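Local coordinates for periplasmic oligopeptide-binding protein (Burkholderia pseudomallei, PDB 3ZS6) that probably binds peptides in the periplasm and delivers them to an ABC transporter for uptake into the cell, at residues T415-D418 with L419-C422. Numbering follows the deposited sequence.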
ATOM      1  N   THR A 415      -8.168   1.366  -6.593  1.00 11.90           N
ATOM      2  CA  THR A 415      -6.966   1.579  -5.787  1.00 14.96           C
ATOM      3  C   THR A 415      -5.702   1.549  -6.654  1.00 17.32           C
ATOM      4  O   THR A 415      -4.726   2.249  -6.371  1.00 18.41           O
ATOM      5  CB  THR A 415      -6.846   0.579  -4.619  1.00 13.13           C
ATOM      6  OG1 THR A 415      -5.679   0.884  -3.845  1.00 12.45           O
ATOM      7  CG2 THR A 415      -6.760  -0.860  -5.122  1.00 10.61           C
ATOM      8  N   PHE A 416      -5.725   0.757  -7.720  1.00 15.95           N
ATOM      9  CA  PHE A 416      -4.560   0.655  -8.595  1.00 14.01           C
ATOM     10  C   PHE A 416      -4.507   1.826  -9.581  1.00 14.85           C
ATOM     11  O   PHE A 416      -3.425   2.264  -9.999  1.00 12.59           O
ATOM     12  CB  PHE A 416      -4.529  -0.705  -9.299  1.00 12.09           C
ATOM     13  CG  PHE A 416      -4.212  -1.851  -8.375  1.00 12.81           C
ATOM     14  CD1 PHE A 416      -2.905  -2.085  -7.963  1.00 11.44           C
ATOM     15  CD2 PHE A 416      -5.220  -2.666  -7.883  1.00 16.82           C
ATOM     16  CE1 PHE A 416      -2.602  -3.132  -7.102  1.00 13.35           C
ATOM     17  CE2 PHE A 416      -4.928  -3.710  -7.012  1.00 12.07           C
ATOM     18  CZ  PHE A 416      -3.620  -3.940  -6.619  1.00 14.75           C
ATOM     19  N   PHE A 417      -5.676   2.356  -9.935  1.00 13.30           N
ATOM     20  CA  PHE A 417      -5.717   3.562 -10.756  1.00 17.50           C
ATOM     21  C   PHE A 417      -5.064   4.770 -10.063  1.00 13.20           C
ATOM     22  O   PHE A 417      -4.657   5.716 -10.730  1.00 19.29           O
ATOM     23  CB  PHE A 417      -7.148   3.884 -11.224  1.00 18.09           C
ATOM     24  CG  PHE A 417      -7.594   3.083 -12.440  1.00 19.58           C
ATOM     25  CD1 PHE A 417      -7.052   3.334 -13.694  1.00 16.54           C
ATOM     26  CD2 PHE A 417      -8.575   2.098 -12.327  1.00 16.73           C
ATOM     27  CE1 PHE A 417      -7.461   2.601 -14.817  1.00 14.20           C
ATOM     28  CE2 PHE A 417      -8.996   1.366 -13.435  1.00 19.93           C
ATOM     29  CZ  PHE A 417      -8.431   1.613 -14.686  1.00 14.89           C
ATOM     30  N   ASP A 418      -4.952   4.737  -8.735  1.00 10.31           N
ATOM     31  CA  ASP A 418      -4.240   5.796  -8.012  1.00 16.69           C
ATOM     32  C   ASP A 418      -2.777   5.908  -8.450  1.00 15.09           C
ATOM     33  O   ASP A 418      -2.118   6.915  -8.189  1.00 16.06           O
ATOM     34  CB  ASP A 418      -4.310   5.585  -6.493  1.00 19.60           C
ATOM     35  CG  ASP A 418      -5.642   6.018  -5.898  1.00 22.08           C
ATOM     36  OD1 ASP A 418      -6.304   6.893  -6.496  1.00 18.51           O
ATOM     37  OD2 ASP A 418      -6.021   5.497  -4.827  1.00 20.66           O
ATOM     38  N   LEU A 419      -2.267   4.875  -9.111  1.00 10.15           N
ATOM     39  CA  LEU A 419      -0.875   4.884  -9.581  1.00 12.37           C
ATOM     40  C   LEU A 419      -0.677   5.574 -10.927  1.00 15.33           C
ATOM     41  O   LEU A 419       0.449   5.933 -11.284  1.00 10.88           O
ATOM     42  CB  LEU A 419      -0.347   3.455  -9.708  1.00 12.04           C
ATOM     43  CG  LEU A 419      -0.339   2.616  -8.436  1.00 18.92           C
ATOM     44  CD1 LEU A 419       0.115   1.193  -8.753  1.00 14.83           C
ATOM     45  CD2 LEU A 419       0.547   3.270  -7.366  1.00 13.10           C
ATOM     46  N   ILE A 420      -1.758   5.753 -11.681  1.00 11.47           N
ATOM     47  CA  ILE A 420      -1.630   6.215 -13.060  1.00 13.80           C
ATOM     48  C   ILE A 420      -2.557   7.370 -13.455  1.00 19.71           C
ATOM     49  O   ILE A 420      -2.416   7.917 -14.548  1.00 13.32           O
ATOM     50  CB  ILE A 420      -1.833   5.054 -14.059  1.00 15.47           C
ATOM     51  CG1 ILE A 420      -3.099   4.266 -13.709  1.00 16.35           C
ATOM     52  CG2 ILE A 420      -0.615   4.130 -14.061  1.00 10.22           C
ATOM     53  CD1 ILE A 420      -3.552   3.308 -14.810  1.00 21.60           C
ATOM     54  N   ARG A 421      -3.494   7.737 -12.581  1.00 18.94           N
ATOM     55  CA  ARG A 421      -4.376   8.886 -12.838  1.00 24.37           C
ATOM     56  C   ARG A 421      -3.580  10.184 -12.845  1.00 20.30           C
ATOM     57  O   ARG A 421      -2.732  10.394 -11.978  1.00 19.79           O
ATOM     58  CB  ARG A 421      -5.480   8.995 -11.768  1.00 21.95           C
ATOM     59  CG  ARG A 421      -6.635   8.031 -11.940  1.00 34.79           C
ATOM     60  CD  ARG A 421      -7.783   8.355 -10.975  1.00 36.43           C
ATOM     61  NE  ARG A 421      -7.335   8.414  -9.583  1.00 35.24           N
ATOM     62  CZ  ARG A 421      -7.019   9.538  -8.944  1.00 32.11           C
ATOM     63  NH1 ARG A 421      -7.103  10.713  -9.565  1.00 28.45           N
ATOM     64  NH2 ARG A 421      -6.622   9.491  -7.681  1.00 23.17           N
ATOM     65  N   CYS A 422      -3.861  11.055 -13.816  1.00 22.62           N
ATOM     66  CA  CYS A 422      -3.205  12.357 -13.906  1.00 18.02           C
ATOM     67  C   CYS A 422      -3.283  13.084 -12.574  1.00 22.24           C
ATOM     68  O   CYS A 422      -4.364  13.247 -12.013  1.00 24.23           O
ATOM     69  CB  CYS A 422      -3.884  13.237 -14.962  1.00 21.94           C
ATOM     70  SG  CYS A 422      -3.788  12.656 -16.666  1.00 29.98           S
TER
HETATM   71  O   HOH W   1      -8.261   5.864  -7.973  1.00 27.27           O
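Phe417 O takes two backbone bonds as the chain turns from helix 414-417 into the loop: it accepts from Ile420 N at 3.1 Å and from Arg421 N at 3.0 Å. Leu419 N reaches back to Phe416 O at 3.0 Å, and CB and CG of Leu419 lie against that same oxygen. The tight side is apolar. Ile420 CD1 touches the Phe417 ring at CD1, 3.7 Å away, because chi1 of 49° wedges CG1 between the backbone N and the carbonyl carbon and sends it back over the turn; helix 449-464 packs on both side chains. The other side is polar and wetter: Arg421 is partly exposed and a water joins it. Here Asp418 and Arg421 run side by side, and NH2 of Arg421 meets Asp418 OD1 at 2.9 Å, with the oxygen in the guanidinium plane and the carboxylate turned 77° from it. The water donates to Asp418 OD1 and accepts from Arg421 NE. Glu106 makes a salt bridge with NH1, so the guanidinium has a second acidic partner. The i+3 and i+4 backbone bonds, spanned by the local Asp418-Arg421 pair, are typical of a helical turn passing through 3-10-like bonds into a loop, here the one carrying the Cys422-Cys432 disulfide.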